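Local coordinates for outer membrane protein TP0453 (Treponema pallidum, PDB 3K8I) that alters membrane permeability at acidic pH and might take part in ligand transport as a lipoprotein of the outer membrane, at residues F68-S73 with S118-G123. Residues are numbered along the deposited sequence; the frame is centred on the assembly and turned at random.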
loop_
_atom_site.group_PDB
_atom_site.type_symbol
_atom_site.label_atom_id
_atom_site.label_comp_id
_atom_site.label_asym_id
_atom_site.label_seq_id
_atom_site.Cartn_x
_atom_site.Cartn_y
_atom_site.Cartn_z
ATOM N N PHE A 68 -20.990 21.138 10.897
ATOM C CA PHE A 68 -19.840 20.710 11.699
ATOM C C PHE A 68 -19.776 21.624 12.919
ATOM O O PHE A 68 -19.878 22.833 12.781
ATOM C CB PHE A 68 -18.532 20.910 10.939
ATOM C CG PHE A 68 -18.410 20.109 9.685
ATOM C CD1 PHE A 68 -17.496 19.057 9.611
ATOM C CD2 PHE A 68 -19.174 20.420 8.556
ATOM C CE1 PHE A 68 -17.361 18.304 8.432
ATOM C CE2 PHE A 68 -19.049 19.681 7.373
ATOM C CZ PHE A 68 -18.140 18.618 7.312
ATOM N N ARG A 69 -19.616 21.058 14.104
ATOM C CA ARG A 69 -19.426 21.860 15.322
ATOM C C ARG A 69 -18.042 21.531 15.863
ATOM O O ARG A 69 -17.715 20.364 16.047
ATOM C CB ARG A 69 -20.527 21.592 16.366
ATOM C CG ARG A 69 -21.975 21.758 15.828
ATOM C CD ARG A 69 -23.036 21.688 16.930
ATOM N NE ARG A 69 -24.368 21.413 16.385
ATOM C CZ ARG A 69 -25.259 20.580 16.930
ATOM N NH1 ARG A 69 -26.439 20.403 16.357
ATOM N NH2 ARG A 69 -24.981 19.921 18.050
ATOM N N LEU A 70 -17.221 22.560 16.087
ATOM C CA LEU A 70 -15.864 22.378 16.632
ATOM C C LEU A 70 -15.705 23.060 17.987
ATOM O O LEU A 70 -16.181 24.163 18.196
ATOM C CB LEU A 70 -14.825 22.968 15.689
ATOM C CG LEU A 70 -14.329 22.271 14.416
ATOM C CD1 LEU A 70 -15.305 21.285 13.812
ATOM C CD2 LEU A 70 -13.879 23.332 13.382
ATOM N N PHE A 71 -15.012 22.394 18.897
ATOM C CA PHE A 71 -14.596 23.010 20.130
ATOM C C PHE A 71 -13.076 22.993 20.114
ATOM O O PHE A 71 -12.479 21.930 20.081
ATOM C CB PHE A 71 -15.150 22.230 21.317
ATOM C CG PHE A 71 -14.723 22.762 22.648
ATOM C CD1 PHE A 71 -15.629 23.457 23.442
ATOM C CD2 PHE A 71 -13.411 22.594 23.103
ATOM C CE1 PHE A 71 -15.245 23.966 24.701
ATOM C CE2 PHE A 71 -13.022 23.078 24.347
ATOM C CZ PHE A 71 -13.940 23.771 25.148
ATOM N N GLY A 72 -12.467 24.179 20.100
ATOM C CA GLY A 72 -11.024 24.318 20.128
ATOM C C GLY A 72 -10.540 24.623 21.533
ATOM O O GLY A 72 -10.943 25.612 22.134
ATOM N N SER A 73 -9.701 23.758 22.075
ATOM C CA SER A 73 -9.066 24.065 23.343
ATOM C C SER A 73 -7.712 24.704 23.049
ATOM O O SER A 73 -6.925 24.177 22.260
ATOM C CB SER A 73 -8.884 22.805 24.169
ATOM O OG SER A 73 -8.076 23.084 25.287
ATOM N N SER A 118 -12.575 28.069 22.075
ATOM C CA SER A 118 -13.339 28.561 20.944
ATOM C C SER A 118 -14.418 27.538 20.578
ATOM O O SER A 118 -14.200 26.333 20.724
ATOM C CB SER A 118 -12.401 28.737 19.754
ATOM O OG SER A 118 -11.722 27.522 19.480
ATOM N N CYS A 119 -15.562 28.026 20.100
ATOM C CA CYS A 119 -16.646 27.202 19.603
ATOM C C CYS A 119 -16.915 27.682 18.196
ATOM O O CYS A 119 -17.085 28.877 17.964
ATOM C CB CYS A 119 -17.897 27.361 20.459
ATOM S SG CYS A 119 -17.694 26.698 22.122
ATOM N N VAL A 120 -16.909 26.752 17.255
ATOM C CA VAL A 120 -17.040 27.083 15.845
ATOM C C VAL A 120 -18.164 26.206 15.321
ATOM O O VAL A 120 -18.191 25.003 15.598
ATOM C CB VAL A 120 -15.732 26.770 15.081
ATOM C CG1 VAL A 120 -15.933 26.867 13.564
ATOM C CG2 VAL A 120 -14.592 27.693 15.537
ATOM N N ILE A 121 -19.092 26.807 14.590
ATOM C CA ILE A 121 -20.203 26.088 13.954
ATOM C C ILE A 121 -20.211 26.479 12.479
ATOM O O ILE A 121 -20.371 27.658 12.167
ATOM C CB ILE A 121 -21.578 26.482 14.560
ATOM C CG1 ILE A 121 -21.663 26.168 16.063
ATOM C CG2 ILE A 121 -22.721 25.821 13.824
ATOM C CD1 ILE A 121 -22.955 26.670 16.688
ATOM N N PHE A 122 -20.043 25.508 11.588
ATOM C CA PHE A 122 -20.022 25.686 10.120
ATOM C C PHE A 122 -21.100 24.841 9.407
ATOM O O PHE A 122 -21.370 23.721 9.837
ATOM C CB PHE A 122 -18.639 25.275 9.583
ATOM C CG PHE A 122 -18.592 25.081 8.084
ATOM C CD1 PHE A 122 -18.524 26.172 7.231
ATOM C CD2 PHE A 122 -18.623 23.813 7.534
ATOM C CE1 PHE A 122 -18.492 26.006 5.860
ATOM C CE2 PHE A 122 -18.592 23.637 6.151
ATOM C CZ PHE A 122 -18.526 24.737 5.320
ATOM N N GLY A 123 -21.643 25.337 8.297
ATOM C CA GLY A 123 -22.557 24.545 7.476
ATOM C C GLY A 123 -23.748 25.307 6.934
ATOM O O GLY A 123 -23.663 26.497 6.664
#
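The F68 and F122 rings come together on the surface at one end of this antiparallel strand pair. From CB, 4.1 Å from F122 O, the F68 side chain swings beside its own backbone N (chi1 -63°). That turn carries CD2 to the edge of the F122 ring, in one of two modelled F122 conformers 3.6 Å from F122 CD2; CE2, next along, still touches F122 CD2 and CE2. The ring planes meet obliquely at 47°, and F61 of strand 54-62 meets the F68 ring as well. On the same face L70 lies alongside V120, CB against CB and L70 CD2 near V120 CG1. Beyond them G72 has no side chain, which leaves room for S118 OG; in one modelled conformer it makes a weak hydrogen bond to G72 O, 3.4 Å. Backbone hydrogen bonds run both ways in the pairs F68-F122, L70-V120 and G72-S118; the straightest, L70 N to V120 O, is 2.7 Å long. The opposite face is buried: C119 SG approaches the F71 ring obliquely at CD1, 4.1 Å away, with helix 11-15 against F71 and helix 130-135 against C119. R69 passes I121 there, its NE salt-bridged to E67 and NH2 hydrogen-bonded to V15 O. Strands 54-62 and 108-112 continue the antiparallel pairing on either side, within the U-shaped beta-half-barrel.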